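Local structure of oxidized polyvinyl alcohol hydrolase (Sphingopyxis, 3WLA) at residues 11-16 with 24-29; 78-83 with 299-304; 128-131 with 135-138. The protein hydrolyses beta-diketones such as 4,6-nonanedione and carries out the second step of polyvinyl alcohol degradation by cleaving the oxidized polymer. All blocks are in the same frame, centred on the assembly; numbering follows the deposited sequence.

Overall arrangement
None of the three contacts is wholly core: contact 1 lies at the surface, its centre about 23 Å from that of the chain, whereas contacts 2 and 3 are partly buried at about 14 and 13 Å. Contacts 1 and 2 reach the same sheet, through strands 21-28 and 81-85, without touching each other. Contacts 1 and 3 do meet, through the D29 to R136 salt bridge and the packing of F26 on F137 of helix 133-145. The chemistry changes with place: rings and prolines alone on the edge strand, one tyrosine mixing apolar packing with a hydrogen bond against helix 292-304, and charge and water at the start of helix 133-145.

Contact 1. Residues 11-16 with 24-29; sequences ACPEGF and TDFPSD
P13 and F16, the two ends of a type II beta turn, set two bumps against the relief made by F26 and P27 on strand 21-28. The turn is closed by the bond from F16 N to P13 O, 2.9 Å, and its third position is G15, whose positive phi of 86° suits glycine. The F26 ring is the centrepiece of the fit. Its CD1 corner points down on the middle of the F16 ring, 3.5 Å above that plane, in a T-shaped pair with planes 79° apart and centroids 5.0 Å from each other. One face of the same F26 ring receives P13: CG sits 4.0 Å from the ring centroid in a CH-pi contact, and CD comes to 3.4 Å from F26 CE1. F26 is thus a wedge, its edge spent on one residue and its face on the other. P27 fills the shoulder beside it, its CG meeting P13 CB at 3.6 Å. With CG anti to the backbone N (chi1 -173°), the F16 ring is placed so that its CE1 lies 3.6 Å from T24 O, which is near the ring plane. Helix 133-145 backs both phenylalanines through C144, the residue that also forms the disulfide with C12. Along the neighbouring strand 31-38, R33 is faced by both D25 and F26. That is a G1 beta bulge, and the whole is a type II turn packed by aromatic and proline side chains on an outermost strand of the alpha/beta-hydrolase sheet.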
ATOM      1  N   ALA A  11     -20.917   3.736   7.400  1.00 41.81           N
ATOM      2  CA  ALA A  11     -21.950   2.703   7.433  1.00 41.53           C
ATOM      3  C   ALA A  11     -21.338   1.310   7.554  1.00 41.76           C
ATOM      4  O   ALA A  11     -20.187   1.084   7.161  1.00 39.22           O
ATOM      5  CB  ALA A  11     -22.821   2.781   6.173  1.00 41.07           C
ATOM      6  N   CYS A  12     -22.111   0.382   8.110  1.00 41.92           N
ATOM      7  CA  CYS A  12     -21.647  -0.998   8.263  1.00 43.74           C
ATOM      8  C   CYS A  12     -22.548  -1.926   7.494  1.00 43.99           C
ATOM      9  O   CYS A  12     -23.666  -1.560   7.163  1.00 43.38           O
ATOM     10  CB  CYS A  12     -21.601  -1.429   9.751  1.00 44.46           C
ATOM     11  SG  CYS A  12     -20.179  -0.732  10.688  1.00 48.53           S
ATOM     12  N   PRO A  13     -22.048  -3.113   7.114  1.00 44.57           N
ATOM     13  CA  PRO A  13     -22.959  -3.994   6.387  1.00 44.94           C
ATOM     14  C   PRO A  13     -23.956  -4.578   7.399  1.00 46.31           C
ATOM     15  O   PRO A  13     -23.651  -4.688   8.609  1.00 46.09           O
ATOM     16  CB  PRO A  13     -22.024  -5.050   5.803  1.00 44.41           C
ATOM     17  CG  PRO A  13     -20.844  -5.019   6.728  1.00 43.93           C
ATOM     18  CD  PRO A  13     -20.660  -3.555   6.941  1.00 43.96           C
ATOM     19  N   GLU A  14     -25.147  -4.924   6.891  1.00 47.03           N
ATOM     20  CA  GLU A  14     -26.221  -5.503   7.686  1.00 46.42           C
ATOM     21  C   GLU A  14     -25.681  -6.612   8.564  1.00 44.89           C
ATOM     22  O   GLU A  14     -25.026  -7.520   8.051  1.00 44.44           O
ATOM     23  CB  GLU A  14     -27.277  -6.137   6.771  1.00 49.71           C
ATOM     24  CG  GLU A  14     -27.780  -5.273   5.609  1.00 53.66           C
ATOM     25  CD  GLU A  14     -28.936  -4.357   6.017  1.00 56.00           C
ATOM     26  OE1 GLU A  14     -29.509  -4.595   7.115  1.00 56.14           O
ATOM     27  OE2 GLU A  14     -29.278  -3.420   5.237  1.00 57.78           O
ATOM     28  N   GLY A  15     -25.949  -6.546   9.866  1.00 42.77           N
ATOM     29  CA  GLY A  15     -25.522  -7.611  10.753  1.00 41.13           C
ATOM     30  C   GLY A  15     -24.127  -7.525  11.320  1.00 41.68           C
ATOM     31  O   GLY A  15     -23.714  -8.372  12.135  1.00 42.18           O
ATOM     32  N   PHE A  16     -23.383  -6.509  10.896  1.00 39.09           N
ATOM     33  CA  PHE A  16     -22.031  -6.351  11.391  1.00 38.10           C
ATOM     34  C   PHE A  16     -21.876  -5.068  12.194  1.00 36.78           C
ATOM     35  O   PHE A  16     -22.362  -4.020  11.788  1.00 35.80           O
ATOM     36  CB  PHE A  16     -21.022  -6.272  10.223  1.00 37.67           C
ATOM     37  CG  PHE A  16     -19.599  -6.275  10.677  1.00 37.84           C
ATOM     38  CD1 PHE A  16     -18.948  -7.482  10.963  1.00 37.00           C
ATOM     39  CD2 PHE A  16     -18.935  -5.076  10.933  1.00 36.61           C
ATOM     40  CE1 PHE A  16     -17.670  -7.482  11.505  1.00 37.32           C
ATOM     41  CE2 PHE A  16     -17.659  -5.076  11.474  1.00 35.45           C
ATOM     42  CZ  PHE A  16     -17.027  -6.274  11.761  1.00 35.45           C
ATOM     43  N   THR A  24     -14.034 -10.458  12.820  1.00 31.34           N
ATOM     44  CA  THR A  24     -14.158 -11.533  11.831  1.00 32.50           C
ATOM     45  C   THR A  24     -15.550 -11.527  11.211  1.00 33.58           C
ATOM     46  O   THR A  24     -16.466 -10.855  11.692  1.00 34.77           O
ATOM     47  CB  THR A  24     -13.862 -12.927  12.450  1.00 33.48           C
ATOM     48  OG1 THR A  24     -14.718 -13.142  13.603  1.00 34.84           O
ATOM     49  CG2 THR A  24     -12.372 -13.003  12.879  1.00 29.77           C
ATOM     50  N   ASP A  25     -15.699 -12.205  10.085  1.00 34.46           N
ATOM     51  CA  ASP A  25     -16.989 -12.263   9.399  1.00 35.41           C
ATOM     52  C   ASP A  25     -17.594 -10.981   8.861  1.00 34.49           C
ATOM     53  O   ASP A  25     -18.819 -10.803   8.827  1.00 33.29           O
ATOM     54  CB  ASP A  25     -18.025 -12.987  10.279  1.00 38.92           C
ATOM     55  CG  ASP A  25     -17.688 -14.457  10.465  1.00 42.09           C
ATOM     56  OD1 ASP A  25     -17.047 -15.031   9.553  1.00 43.46           O
ATOM     57  OD2 ASP A  25     -18.059 -15.042  11.511  1.00 45.34           O
ATOM     58  N   PHE A  26     -16.745 -10.074   8.437  1.00 32.82           N
ATOM     59  CA  PHE A  26     -17.204  -8.840   7.831  1.00 32.07           C
ATOM     60  C   PHE A  26     -17.588  -9.239   6.414  1.00 33.76           C
ATOM     61  O   PHE A  26     -16.766  -9.784   5.674  1.00 35.96           O
ATOM     62  CB  PHE A  26     -16.072  -7.841   7.768  1.00 31.63           C
ATOM     63  CG  PHE A  26     -16.462  -6.552   7.159  1.00 29.87           C
ATOM     64  CD1 PHE A  26     -17.000  -5.534   7.957  1.00 30.10           C
ATOM     65  CD2 PHE A  26     -16.285  -6.333   5.800  1.00 30.56           C
ATOM     66  CE1 PHE A  26     -17.343  -4.308   7.406  1.00 30.15           C
ATOM     67  CE2 PHE A  26     -16.628  -5.111   5.222  1.00 30.42           C
ATOM     68  CZ  PHE A  26     -17.163  -4.086   6.036  1.00 32.62           C
ATOM     69  N   PRO A  27     -18.843  -8.995   6.001  1.00 35.15           N
ATOM     70  CA  PRO A  27     -19.225  -9.385   4.651  1.00 33.92           C
ATOM     71  C   PRO A  27     -18.775  -8.436   3.575  1.00 33.76           C
ATOM     72  O   PRO A  27     -19.039  -7.233   3.643  1.00 33.12           O
ATOM     73  CB  PRO A  27     -20.754  -9.479   4.739  1.00 35.82           C
ATOM     74  CG  PRO A  27     -21.111  -8.482   5.786  1.00 34.55           C
ATOM     75  CD  PRO A  27     -20.044  -8.725   6.835  1.00 35.38           C
ATOM     76  N   SER A  28     -18.118  -8.974   2.551  1.00 33.14           N
ATOM     77  CA  SER A  28     -17.645  -8.093   1.496  1.00 32.82           C
ATOM     78  C   SER A  28     -17.485  -8.864   0.192  1.00 33.41           C
ATOM     79  O   SER A  28     -16.681  -9.779   0.099  1.00 33.14           O
ATOM     80  CB  SER A  28     -16.316  -7.420   1.942  1.00 32.53           C
ATOM     81  OG  SER A  28     -15.955  -6.352   1.070  1.00 29.33           O
ATOM     82  N   ASP A  29     -18.271  -8.478  -0.810  1.00 34.42           N
ATOM     83  CA  ASP A  29     -18.267  -9.143  -2.111  1.00 36.12           C
ATOM     84  C   ASP A  29     -18.509 -10.637  -1.915  1.00 36.32           C
ATOM     85  O   ASP A  29     -17.987 -11.457  -2.659  1.00 36.08           O
ATOM     86  CB  ASP A  29     -16.945  -8.909  -2.874  1.00 36.23           C
ATOM     87  CG  ASP A  29     -16.972  -7.625  -3.650  1.00 36.34           C
ATOM     88  OD1 ASP A  29     -17.846  -7.507  -4.524  1.00 38.47           O
ATOM     89  OD2 ASP A  29     -16.159  -6.722  -3.403  1.00 37.17           O
TER

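Contact 2. Residues 78-83 with 299-304; sequences HGYMVI and ALNTMA
A single tyrosine, Y80, bridges from the loop entering strand 81-85 to the last turns of helix 292-304, a loop-to-helix packing contact in which L300, N301 and A304 receive its ring. CG of Y80 stands anti to its own carbonyl carbon (chi1 -69°), and the ring reaches the helix with its hydroxyl foremost. L300 lies over one face: its CB is 3.7 Å from Y80 CZ and 4.2 Å from the ring centroid, a CH-pi contact, and its CD1 spreads over the same ring to meet CE1 at 4.0 Å. At the rim, A304 CB approaches Y80 OH to 3.5 Å, near the ring plane. The hydroxyl gives its proton to N301 OD1, 2.7 Å away, meeting the carbonyl at a C=O to donor angle of 137°; the amide plane stands 33° from the ring. A water joins in, donating to N301 OD1 and to H78 O, both at 3.0 Å, so the amide oxygen is gripped twice and the loop backbone is tied to the helix as well. P48 and W50 of strand 47-53 flank Y80 and L300 respectively. A phenylalanine in place of Y80 would probably keep much of the packing on L300 but leave N301 OD1 without its phenol donor and weaken the hold on the amide. The ring is therefore amphipathic in use: apolar across its face, polar at its tip, where a buried phenol pairs with an asparagine that is itself exposed.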
ATOM      1  N   HIS A  78      -0.308   7.964  19.258  1.00 27.66           N
ATOM      2  CA  HIS A  78      -0.111   9.316  18.767  1.00 26.36           C
ATOM      3  C   HIS A  78      -1.341   9.910  18.064  1.00 26.05           C
ATOM      4  O   HIS A  78      -1.234  10.843  17.264  1.00 25.05           O
ATOM      5  CB  HIS A  78       1.079   9.345  17.820  1.00 27.51           C
ATOM      6  CG  HIS A  78       2.358   8.901  18.453  1.00 28.96           C
ATOM      7  ND1 HIS A  78       3.181   9.760  19.147  1.00 31.26           N
ATOM      8  CD2 HIS A  78       2.916   7.673  18.572  1.00 31.06           C
ATOM      9  CE1 HIS A  78       4.181   9.077  19.678  1.00 32.67           C
ATOM     10  NE2 HIS A  78       4.043   7.804  19.345  1.00 30.33           N
ATOM     11  N   GLY A  79      -2.500   9.331  18.338  1.00 24.86           N
ATOM     12  CA  GLY A  79      -3.731   9.861  17.817  1.00 24.68           C
ATOM     13  C   GLY A  79      -4.305   9.245  16.576  1.00 24.65           C
ATOM     14  O   GLY A  79      -5.356   9.667  16.118  1.00 22.48           O
ATOM     15  N   TYR A  80      -3.607   8.266  16.020  1.00 23.78           N
ATOM     16  CA  TYR A  80      -4.108   7.619  14.810  1.00 24.86           C
ATOM     17  C   TYR A  80      -4.994   6.421  15.095  1.00 26.15           C
ATOM     18  O   TYR A  80      -4.700   5.632  16.024  1.00 26.33           O
ATOM     19  CB  TYR A  80      -2.946   7.091  13.999  1.00 24.56           C
ATOM     20  CG  TYR A  80      -2.147   8.192  13.434  1.00 24.94           C
ATOM     21  CD1 TYR A  80      -2.517   8.758  12.227  1.00 25.40           C
ATOM     22  CD2 TYR A  80      -1.070   8.724  14.126  1.00 25.88           C
ATOM     23  CE1 TYR A  80      -1.823   9.869  11.710  1.00 28.34           C
ATOM     24  CE2 TYR A  80      -0.382   9.813  13.624  1.00 26.45           C
ATOM     25  CZ  TYR A  80      -0.780  10.381  12.410  1.00 24.48           C
ATOM     26  OH  TYR A  80      -0.144  11.515  11.914  1.00 30.25           O
ATOM     27  N   MET A  81      -6.075   6.296  14.327  1.00 24.14           N
ATOM     28  CA  MET A  81      -6.889   5.080  14.411  1.00 25.94           C
ATOM     29  C   MET A  81      -6.129   4.101  13.466  1.00 25.59           C
ATOM     30  O   MET A  81      -5.941   4.411  12.279  1.00 24.28           O
ATOM     31  CB  MET A  81      -8.278   5.337  13.840  1.00 25.95           C
ATOM     32  CG  MET A  81      -8.979   4.070  13.390  1.00 28.42           C
ATOM     33  SD  MET A  81      -9.251   2.845  14.702  1.00 29.33           S
ATOM     34  CE  MET A  81     -10.890   3.416  15.284  1.00 28.29           C
ATOM     35  N   VAL A  82      -5.688   2.952  13.971  1.00 25.02           N
ATOM     36  CA  VAL A  82      -4.949   1.979  13.122  1.00 23.67           C
ATOM     37  C   VAL A  82      -5.879   0.769  12.822  1.00 25.70           C
ATOM     38  O   VAL A  82      -6.436   0.156  13.759  1.00 22.97           O
ATOM     39  CB  VAL A  82      -3.681   1.491  13.884  1.00 22.53           C
ATOM     40  CG1 VAL A  82      -2.797   0.512  13.032  1.00 20.20           C
ATOM     41  CG2 VAL A  82      -2.857   2.719  14.293  1.00 21.68           C
ATOM     42  N   ILE A  83      -6.095   0.465  11.538  1.00 25.49           N
ATOM     43  CA  ILE A  83      -6.926  -0.695  11.180  1.00 25.14           C
ATOM     44  C   ILE A  83      -6.065  -1.573  10.238  1.00 26.74           C
ATOM     45  O   ILE A  83      -5.666  -1.128   9.167  1.00 26.21           O
ATOM     46  CB  ILE A  83      -8.220  -0.266  10.441  1.00 26.46           C
ATOM     47  CG1 ILE A  83      -8.977   0.784  11.230  1.00 26.49           C
ATOM     48  CG2 ILE A  83      -9.159  -1.487  10.217  1.00 25.43           C
ATOM     49  CD1 ILE A  83      -9.996   1.493  10.376  1.00 20.97           C
ATOM     50  N   ALA A 299       6.472   9.537   8.982  1.00 23.92           N
ATOM     51  CA  ALA A 299       5.769   9.347   7.719  1.00 23.36           C
ATOM     52  C   ALA A 299       4.266   9.662   7.848  1.00 24.58           C
ATOM     53  O   ALA A 299       3.682  10.357   6.989  1.00 23.21           O
ATOM     54  CB  ALA A 299       5.958   7.896   7.212  1.00 22.16           C
ATOM     55  N   LEU A 300       3.642   9.163   8.909  1.00 23.81           N
ATOM     56  CA  LEU A 300       2.209   9.418   9.063  1.00 25.39           C
ATOM     57  C   LEU A 300       1.927  10.886   9.346  1.00 24.72           C
ATOM     58  O   LEU A 300       0.979  11.423   8.786  1.00 25.21           O
ATOM     59  CB  LEU A 300       1.549   8.529  10.133  1.00 24.15           C
ATOM     60  CG  LEU A 300       0.959   7.166   9.694  1.00 26.12           C
ATOM     61  CD1 LEU A 300      -0.394   7.343   8.933  1.00 26.24           C
ATOM     62  CD2 LEU A 300       1.980   6.435   8.847  1.00 26.22           C
ATOM     63  N   ASN A 301       2.705  11.528  10.219  1.00 25.81           N
ATOM     64  CA  ASN A 301       2.483  12.974  10.460  1.00 25.27           C
ATOM     65  C   ASN A 301       2.693  13.760   9.158  1.00 26.01           C
ATOM     66  O   ASN A 301       2.007  14.764   8.925  1.00 24.94           O
ATOM     67  CB  ASN A 301       3.429  13.529  11.522  1.00 25.89           C
ATOM     68  CG  ASN A 301       3.039  13.140  12.897  1.00 23.87           C
ATOM     69  OD1 ASN A 301       1.882  12.766  13.174  1.00 25.51           O
ATOM     70  ND2 ASN A 301       3.992  13.246  13.806  1.00 24.78           N
ATOM     71  N   THR A 302       3.646  13.329   8.315  1.00 25.82           N
ATOM     72  CA  THR A 302       3.892  14.006   7.045  1.00 25.43           C
ATOM     73  C   THR A 302       2.618  13.865   6.156  1.00 26.34           C
ATOM     74  O   THR A 302       2.153  14.835   5.538  1.00 24.51           O
ATOM     75  CB  THR A 302       5.119  13.386   6.308  1.00 25.84           C
ATOM     76  OG1 THR A 302       6.306  13.661   7.060  1.00 25.38           O
ATOM     77  CG2 THR A 302       5.294  13.954   4.906  1.00 26.46           C
ATOM     78  N   MET A 303       2.039  12.663   6.100  1.00 24.52           N
ATOM     79  CA  MET A 303       0.832  12.516   5.309  1.00 25.42           C
ATOM     80  C   MET A 303      -0.333  13.290   5.975  1.00 24.99           C
ATOM     81  O   MET A 303      -1.167  13.927   5.309  1.00 24.76           O
ATOM     82  CB  MET A 303       0.500  11.025   5.138  1.00 25.01           C
ATOM     83  CG  MET A 303       1.542  10.291   4.248  1.00 25.33           C
ATOM     84  SD  MET A 303       1.058   8.613   3.899  1.00 28.83           S
ATOM     85  CE  MET A 303       1.300   7.914   5.466  1.00 26.89           C
ATOM     86  N   ALA A 304      -0.378  13.272   7.289  1.00 25.07           N
ATOM     87  CA  ALA A 304      -1.474  13.950   7.967  1.00 25.47           C
ATOM     88  C   ALA A 304      -1.380  15.465   7.780  1.00 28.00           C
ATOM     89  O   ALA A 304      -2.348  16.178   8.011  1.00 26.94           O
ATOM     90  CB  ALA A 304      -1.447  13.624   9.416  1.00 26.55           C
TER
HETATM   91  O   HOH W   1       0.163  12.958  15.677  1.00 54.37           O

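Contact 3. Residues 128-131 with 135-138; sequences KTDA and VRFL
The lead-in to helix 133-145 is tied to the helix's first turns here, D130 reaching R136 and A131 packing on V135. D130 OD1 also accepts a bond from G132 N, two residues on, which makes an Asx turn just ahead of the helix. Across the contact R136 NH1 donates to D130 OD1 at 2.7 Å, a salt bridge with a nearly straight N-H to O angle of 166°. The oxygen is met on its syn side, near the guanidinium plane but tilted out of the carboxylate plane. The two flat groups stand 51° apart, which goes with a single direct bond and not a flat two-pronged pairing. The bend of the R136 chain at chi3 (-59°) turns the guanidinium so that its NH1 edge faces D130. The second carboxylate oxygen is served by water, 2.9 Å from D130 OD2, which also takes a weak bond from R136 NH2 at 3.1 Å. Beside the salt bridge, A131 CB rests on V135 CB at 3.8 Å, while V135 CG2 comes to 3.4 Å from A131 O. A second water spans the backbone, donating to A131 O and accepting from V135 N, 3.0 Å to each, so that it stands in for a direct bond from the amide of V135 four residues on. R170 of helix 163-174 also binds A131 O, and D130 O as well. R136 has further carboxylates on its other nitrogens: D29 at NE and D133 at NH2. Three acids around one guanidinium probably fix its rotation, and its positive charge probably offsets the repulsion between the closely placed D29 and D133.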
ATOM      1  N   LYS A 128      -8.438  -5.109 -15.652  1.00 29.60           N
ATOM      2  CA  LYS A 128      -7.903  -3.926 -16.297  1.00 30.82           C
ATOM      3  C   LYS A 128      -8.814  -2.744 -15.858  1.00 29.73           C
ATOM      4  O   LYS A 128      -8.364  -1.592 -15.828  1.00 29.85           O
ATOM      5  CB  LYS A 128      -7.976  -4.067 -17.829  1.00 32.21           C
ATOM      6  CG  LYS A 128      -6.745  -4.678 -18.455  1.00 32.32           C
ATOM      7  CD  LYS A 128      -6.995  -5.086 -19.891  1.00 34.11           C
ATOM      8  CE  LYS A 128      -5.678  -5.499 -20.550  1.00 36.33           C
ATOM      9  NZ  LYS A 128      -5.796  -5.786 -22.039  1.00 38.54           N
ATOM     10  N   THR A 129     -10.079  -3.040 -15.520  1.00 29.78           N
ATOM     11  CA  THR A 129     -11.045  -1.988 -15.130  1.00 32.12           C
ATOM     12  C   THR A 129     -11.733  -2.175 -13.765  1.00 34.16           C
ATOM     13  O   THR A 129     -12.141  -1.192 -13.134  1.00 36.10           O
ATOM     14  CB  THR A 129     -12.164  -1.818 -16.210  1.00 32.62           C
ATOM     15  OG1 THR A 129     -12.844  -3.074 -16.419  1.00 33.59           O
ATOM     16  CG2 THR A 129     -11.556  -1.343 -17.534  1.00 32.14           C
ATOM     17  N   ASP A 130     -11.855  -3.429 -13.327  1.00 34.51           N
ATOM     18  CA  ASP A 130     -12.469  -3.817 -12.048  1.00 33.27           C
ATOM     19  C   ASP A 130     -11.355  -3.707 -11.000  1.00 32.83           C
ATOM     20  O   ASP A 130     -10.294  -4.326 -11.156  1.00 31.86           O
ATOM     21  CB  ASP A 130     -12.947  -5.275 -12.133  1.00 36.35           C
ATOM     22  CG  ASP A 130     -13.737  -5.724 -10.897  1.00 37.71           C
ATOM     23  OD1 ASP A 130     -13.497  -5.187  -9.795  1.00 37.49           O
ATOM     24  OD2 ASP A 130     -14.580  -6.639 -11.008  1.00 39.26           O
ATOM     25  N   ALA A 131     -11.584  -2.898  -9.969  1.00 29.69           N
ATOM     26  CA  ALA A 131     -10.607  -2.678  -8.901  1.00 29.36           C
ATOM     27  C   ALA A 131     -10.268  -3.983  -8.135  1.00 28.07           C
ATOM     28  O   ALA A 131      -9.157  -4.173  -7.612  1.00 27.45           O
ATOM     29  CB  ALA A 131     -11.153  -1.605  -7.900  1.00 30.70           C
ATOM     30  N   VAL A 135      -9.617  -4.063  -3.030  1.00 25.69           N
ATOM     31  CA  VAL A 135      -9.746  -2.612  -2.999  1.00 24.63           C
ATOM     32  C   VAL A 135     -11.089  -2.216  -2.348  1.00 26.38           C
ATOM     33  O   VAL A 135     -11.156  -1.255  -1.595  1.00 25.63           O
ATOM     34  CB  VAL A 135      -9.682  -1.995  -4.417  1.00 24.58           C
ATOM     35  CG1 VAL A 135     -10.076  -0.496  -4.352  1.00 25.53           C
ATOM     36  CG2 VAL A 135      -8.263  -2.111  -4.999  1.00 22.63           C
ATOM     37  N   ARG A 136     -12.150  -2.986  -2.620  1.00 26.99           N
ATOM     38  CA  ARG A 136     -13.476  -2.662  -2.091  1.00 27.67           C
ATOM     39  C   ARG A 136     -13.586  -2.953  -0.604  1.00 26.52           C
ATOM     40  O   ARG A 136     -14.228  -2.207   0.141  1.00 26.91           O
ATOM     41  CB  ARG A 136     -14.560  -3.409  -2.880  1.00 26.67           C
ATOM     42  CG  ARG A 136     -14.856  -2.716  -4.243  1.00 26.95           C
ATOM     43  CD  ARG A 136     -15.893  -3.458  -5.083  1.00 29.08           C
ATOM     44  NE  ARG A 136     -15.530  -4.836  -5.430  1.00 29.55           N
ATOM     45  CZ  ARG A 136     -15.038  -5.192  -6.618  1.00 28.71           C
ATOM     46  NH1 ARG A 136     -14.834  -4.276  -7.582  1.00 28.40           N
ATOM     47  NH2 ARG A 136     -14.770  -6.471  -6.846  1.00 30.69           N
ATOM     48  N   PHE A 137     -12.961  -4.043  -0.192  1.00 25.20           N
ATOM     49  CA  PHE A 137     -12.951  -4.415   1.205  1.00 26.38           C
ATOM     50  C   PHE A 137     -12.296  -3.326   2.054  1.00 26.42           C
ATOM     51  O   PHE A 137     -12.891  -2.864   3.077  1.00 27.40           O
ATOM     52  CB  PHE A 137     -12.196  -5.718   1.407  1.00 25.71           C
ATOM     53  CG  PHE A 137     -11.945  -6.036   2.859  1.00 26.88           C
ATOM     54  CD1 PHE A 137     -13.002  -5.985   3.784  1.00 26.80           C
ATOM     55  CD2 PHE A 137     -10.661  -6.406   3.316  1.00 27.07           C
ATOM     56  CE1 PHE A 137     -12.808  -6.294   5.139  1.00 24.42           C
ATOM     57  CE2 PHE A 137     -10.457  -6.723   4.677  1.00 27.69           C
ATOM     58  CZ  PHE A 137     -11.537  -6.663   5.588  1.00 26.13           C
ATOM     59  N   LEU A 138     -11.074  -2.921   1.663  1.00 24.74           N
ATOM     60  CA  LEU A 138     -10.361  -1.916   2.416  1.00 24.81           C
ATOM     61  C   LEU A 138     -11.238  -0.675   2.606  1.00 24.98           C
ATOM     62  O   LEU A 138     -11.323  -0.158   3.710  1.00 26.64           O
ATOM     63  CB  LEU A 138      -9.024  -1.542   1.710  1.00 21.87           C
ATOM     64  CG  LEU A 138      -8.095  -2.771   1.604  1.00 21.66           C
ATOM     65  CD1 LEU A 138      -7.013  -2.446   0.646  1.00 23.38           C
ATOM     66  CD2 LEU A 138      -7.584  -3.283   2.983  1.00 19.59           C
TER
HETATM   67  O   HOH W   2     -14.501  -8.711  -9.004  1.00 41.18           O
HETATM   68  O   HOH W   3      -8.426  -5.799  -5.197  1.00 17.98           O